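Long-range contact in CysE, serine acetyltransferase (Brucella abortus, PDB 4HZD), which probably transfers the acetyl group of acetyl-coenzyme A to L-serine, giving the O-acetylserine from which cysteine is made: residues A[184-189]-A[210-215]. Residues are numbered along the deposited sequence; the frame is centred on the assembly and turned at random.
Sequences VSILHG and VLIGAG. With COA (coenzyme A), chain C.
With CG turned between the backbone N and the carbonyl carbon (chi1 55°), the His188 imidazole lies against Ala214, whose methyl CB sits over one ring face in a CH-pi contact, 3.8 Å from the ring centroid and displaced toward the CE1-NE2 rim. In Leu211 CG points away from the backbone N (chi1 163°), and CD1 comes back to Ser185 CB and, 4.0 Å away, to CD1 of Leu187. The two segments run parallel as successive coils of the left-handed beta-helix built from hexapeptide repeats. Ser185 N donates to Val210 O and Ile212 N to Ser185 O, both at 2.9 Å, and Leu187 N then reaches Ile212 O. At the corner that follows, Gly189 and Gly215 both adopt positive phi, and Gly215 N donates a hydrogen bond to His188 O at 2.8 Å, in the carbonyl plane. On the face opposite Ser185 and Leu211, Ile186 CG1 packs on Ile212 CD1. The outer side of the corner receives the pantetheine arm of coenzyme A: Ala214 N donates a nearly straight hydrogen bond of 2.8 Å (170°) to O5P of the coenzyme, while Leu187 CD2 lies 3.9 Å from the thiol S1P, which also sits at the His188 ring edge. NE2 of that ring is hydrogen-bonded to Thr191 OG1 of the second subunit, and Lys197 of that second subunit also hydrogen-bonds the coenzyme.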
loop_
_atom_site.group_PDB
_atom_site.type_symbol
_atom_site.label_atom_id
_atom_site.label_comp_id
_atom_site.label_asym_id
_atom_site.label_seq_id
_atom_site.Cartn_x
_atom_site.Cartn_y
_atom_site.Cartn_z
ATOM N N VAL A 184 25.132 -5.986 -27.638
ATOM C CA VAL A 184 26.009 -6.425 -26.545
ATOM C C VAL A 184 25.240 -7.325 -25.567
ATOM O O VAL A 184 24.031 -7.140 -25.369
ATOM C CB VAL A 184 26.619 -5.187 -25.856
ATOM C CG1 VAL A 184 27.453 -5.556 -24.638
ATOM C CG2 VAL A 184 27.491 -4.458 -26.870
ATOM N N SER A 185 25.924 -8.313 -25.001
ATOM C CA SER A 185 25.380 -9.089 -23.885
ATOM C C SER A 185 26.227 -8.864 -22.651
ATOM O O SER A 185 27.472 -8.978 -22.697
ATOM C CB SER A 185 25.308 -10.583 -24.204
ATOM O OG SER A 185 24.453 -10.790 -25.315
ATOM N N ILE A 186 25.568 -8.518 -21.539
ATOM C CA ILE A 186 26.258 -8.238 -20.277
ATOM C C ILE A 186 25.656 -9.088 -19.142
ATOM O O ILE A 186 24.434 -9.134 -18.957
ATOM C CB ILE A 186 26.211 -6.730 -19.899
ATOM C CG1 ILE A 186 26.683 -5.821 -21.057
ATOM C CG2 ILE A 186 27.016 -6.444 -18.620
ATOM C CD1 ILE A 186 26.654 -4.343 -20.727
ATOM N N LEU A 187 26.505 -9.754 -18.373
ATOM C CA LEU A 187 25.999 -10.560 -17.266
ATOM C C LEU A 187 25.946 -9.805 -15.926
ATOM O O LEU A 187 26.271 -8.640 -15.882
ATOM C CB LEU A 187 26.727 -11.923 -17.218
ATOM C CG LEU A 187 25.792 -12.797 -18.101
ATOM C CD1 LEU A 187 26.266 -12.971 -19.533
ATOM C CD2 LEU A 187 25.396 -14.100 -17.428
ATOM N N HIS A 188 25.479 -10.456 -14.862
ATOM C CA HIS A 188 25.484 -9.875 -13.493
ATOM C C HIS A 188 26.901 -9.720 -12.964
ATOM O O HIS A 188 27.837 -10.404 -13.430
ATOM C CB HIS A 188 24.746 -10.791 -12.532
ATOM C CG HIS A 188 25.286 -12.202 -12.532
ATOM N ND1 HIS A 188 25.140 -13.026 -13.592
ATOM C CD2 HIS A 188 26.007 -12.916 -11.569
ATOM C CE1 HIS A 188 25.716 -14.215 -13.323
ATOM N NE2 HIS A 188 26.262 -14.144 -12.084
ATOM N N GLY A 189 27.038 -8.824 -11.993
ATOM C CA GLY A 189 28.305 -8.526 -11.301
ATOM C C GLY A 189 29.286 -7.738 -12.171
ATOM O O GLY A 189 30.467 -7.698 -11.883
ATOM N N VAL A 210 29.882 -7.491 -28.448
ATOM C CA VAL A 210 30.638 -7.937 -27.261
ATOM C C VAL A 210 29.784 -8.758 -26.266
ATOM O O VAL A 210 28.598 -8.473 -26.044
ATOM C CB VAL A 210 31.334 -6.723 -26.564
ATOM C CG1 VAL A 210 31.919 -7.070 -25.193
ATOM C CG2 VAL A 210 32.443 -6.169 -27.458
ATOM N N LEU A 211 30.399 -9.794 -25.709
ATOM C CA LEU A 211 29.899 -10.483 -24.536
ATOM C C LEU A 211 30.797 -10.228 -23.308
ATOM O O LEU A 211 32.027 -10.421 -23.339
ATOM C CB LEU A 211 29.743 -11.979 -24.830
ATOM C CG LEU A 211 29.605 -12.988 -23.684
ATOM C CD1 LEU A 211 28.282 -12.799 -22.955
ATOM C CD2 LEU A 211 29.725 -14.414 -24.233
ATOM N N ILE A 212 30.165 -9.792 -22.212
ATOM C CA ILE A 212 30.861 -9.576 -20.964
ATOM C C ILE A 212 30.366 -10.534 -19.897
ATOM O O ILE A 212 29.179 -10.480 -19.477
ATOM C CB ILE A 212 30.753 -8.112 -20.497
ATOM C CG1 ILE A 212 30.993 -7.146 -21.681
ATOM C CG2 ILE A 212 31.645 -7.853 -19.270
ATOM C CD1 ILE A 212 30.906 -5.661 -21.330
ATOM N N GLY A 213 31.280 -11.410 -19.472
ATOM C CA GLY A 213 30.981 -12.492 -18.535
ATOM C C GLY A 213 30.744 -12.037 -17.101
ATOM O O GLY A 213 31.074 -10.891 -16.748
ATOM N N ALA A 214 30.212 -12.939 -16.268
ATOM C CA ALA A 214 29.770 -12.596 -14.902
ATOM C C ALA A 214 30.889 -12.087 -14.033
ATOM O O ALA A 214 31.993 -12.677 -13.989
ATOM C CB ALA A 214 29.111 -13.795 -14.214
ATOM N N GLY A 215 30.617 -11.011 -13.311
ATOM C CA GLY A 215 31.599 -10.476 -12.368
ATOM C C GLY A 215 32.788 -9.728 -12.958
ATOM O O GLY A 215 33.677 -9.350 -12.207
HETATM N N1A COA C . 39.120 -17.009 -15.953
HETATM C C2A COA C . 40.416 -17.359 -16.103
HETATM N N3A COA C . 40.869 -18.097 -17.139
HETATM C C4A COA C . 40.011 -18.552 -18.096
HETATM C C5A COA C . 38.578 -18.227 -17.997
HETATM C C6A COA C . 38.162 -17.397 -16.832
HETATM N N6A COA C . 36.866 -17.034 -16.643
HETATM N N7A COA C . 37.988 -18.802 -19.070
HETATM C C8A COA C . 38.951 -19.435 -19.794
HETATM N N9A COA C . 40.153 -19.283 -19.205
HETATM C C1B COA C . 41.468 -19.817 -19.651
HETATM C C2B COA C . 41.558 -21.328 -19.491
HETATM O O2B COA C . 41.925 -21.687 -18.157
HETATM C C3B COA C . 42.626 -21.689 -20.505
HETATM O O3B COA C . 43.936 -21.590 -19.913
HETATM P P3B COA C . 45.096 -22.703 -20.149
HETATM O O7A COA C . 45.103 -22.852 -21.659
HETATM O O8A COA C . 44.627 -23.927 -19.388
HETATM O O9A COA C . 46.352 -22.093 -19.552
HETATM C C4B COA C . 42.445 -20.645 -21.612
HETATM O O4B COA C . 41.738 -19.540 -21.029
HETATM C C5B COA C . 41.641 -21.176 -22.797
HETATM O O5B COA C . 40.325 -21.530 -22.359
HETATM P P1A COA C . 39.098 -21.764 -23.382
HETATM O O1A COA C . 37.930 -22.267 -22.558
HETATM O O2A COA C . 39.604 -22.581 -24.555
HETATM O O3A COA C . 38.793 -20.256 -23.904
HETATM P P2A COA C . 37.351 -19.728 -24.424
HETATM O O4A COA C . 36.652 -20.880 -25.103
HETATM O O5A COA C . 37.549 -18.434 -25.186
HETATM O O6A COA C . 36.568 -19.388 -23.044
HETATM C CBP COA C . 34.928 -17.821 -22.038
HETATM C CCP COA C . 35.190 -18.980 -23.007
HETATM C CDP COA C . 36.244 -17.315 -21.466
HETATM C CEP COA C . 34.265 -16.702 -22.848
HETATM C CAP COA C . 33.996 -18.333 -20.905
HETATM O OAP COA C . 34.546 -19.484 -20.225
HETATM C C9P COA C . 33.618 -17.299 -19.859
HETATM O O9P COA C . 34.151 -17.288 -18.751
HETATM N N8P COA C . 32.676 -16.429 -20.230
HETATM C C7P COA C . 31.656 -15.915 -19.343
HETATM C C6P COA C . 30.410 -16.796 -19.293
HETATM C C5P COA C . 29.578 -16.423 -18.083
HETATM O O5P COA C . 29.859 -15.433 -17.423
HETATM N N4P COA C . 28.549 -17.249 -17.818
HETATM C C3P COA C . 27.714 -17.227 -16.628
HETATM C C2P COA C . 26.409 -17.987 -16.855
HETATM S S1P COA C . 25.227 -17.533 -15.566
#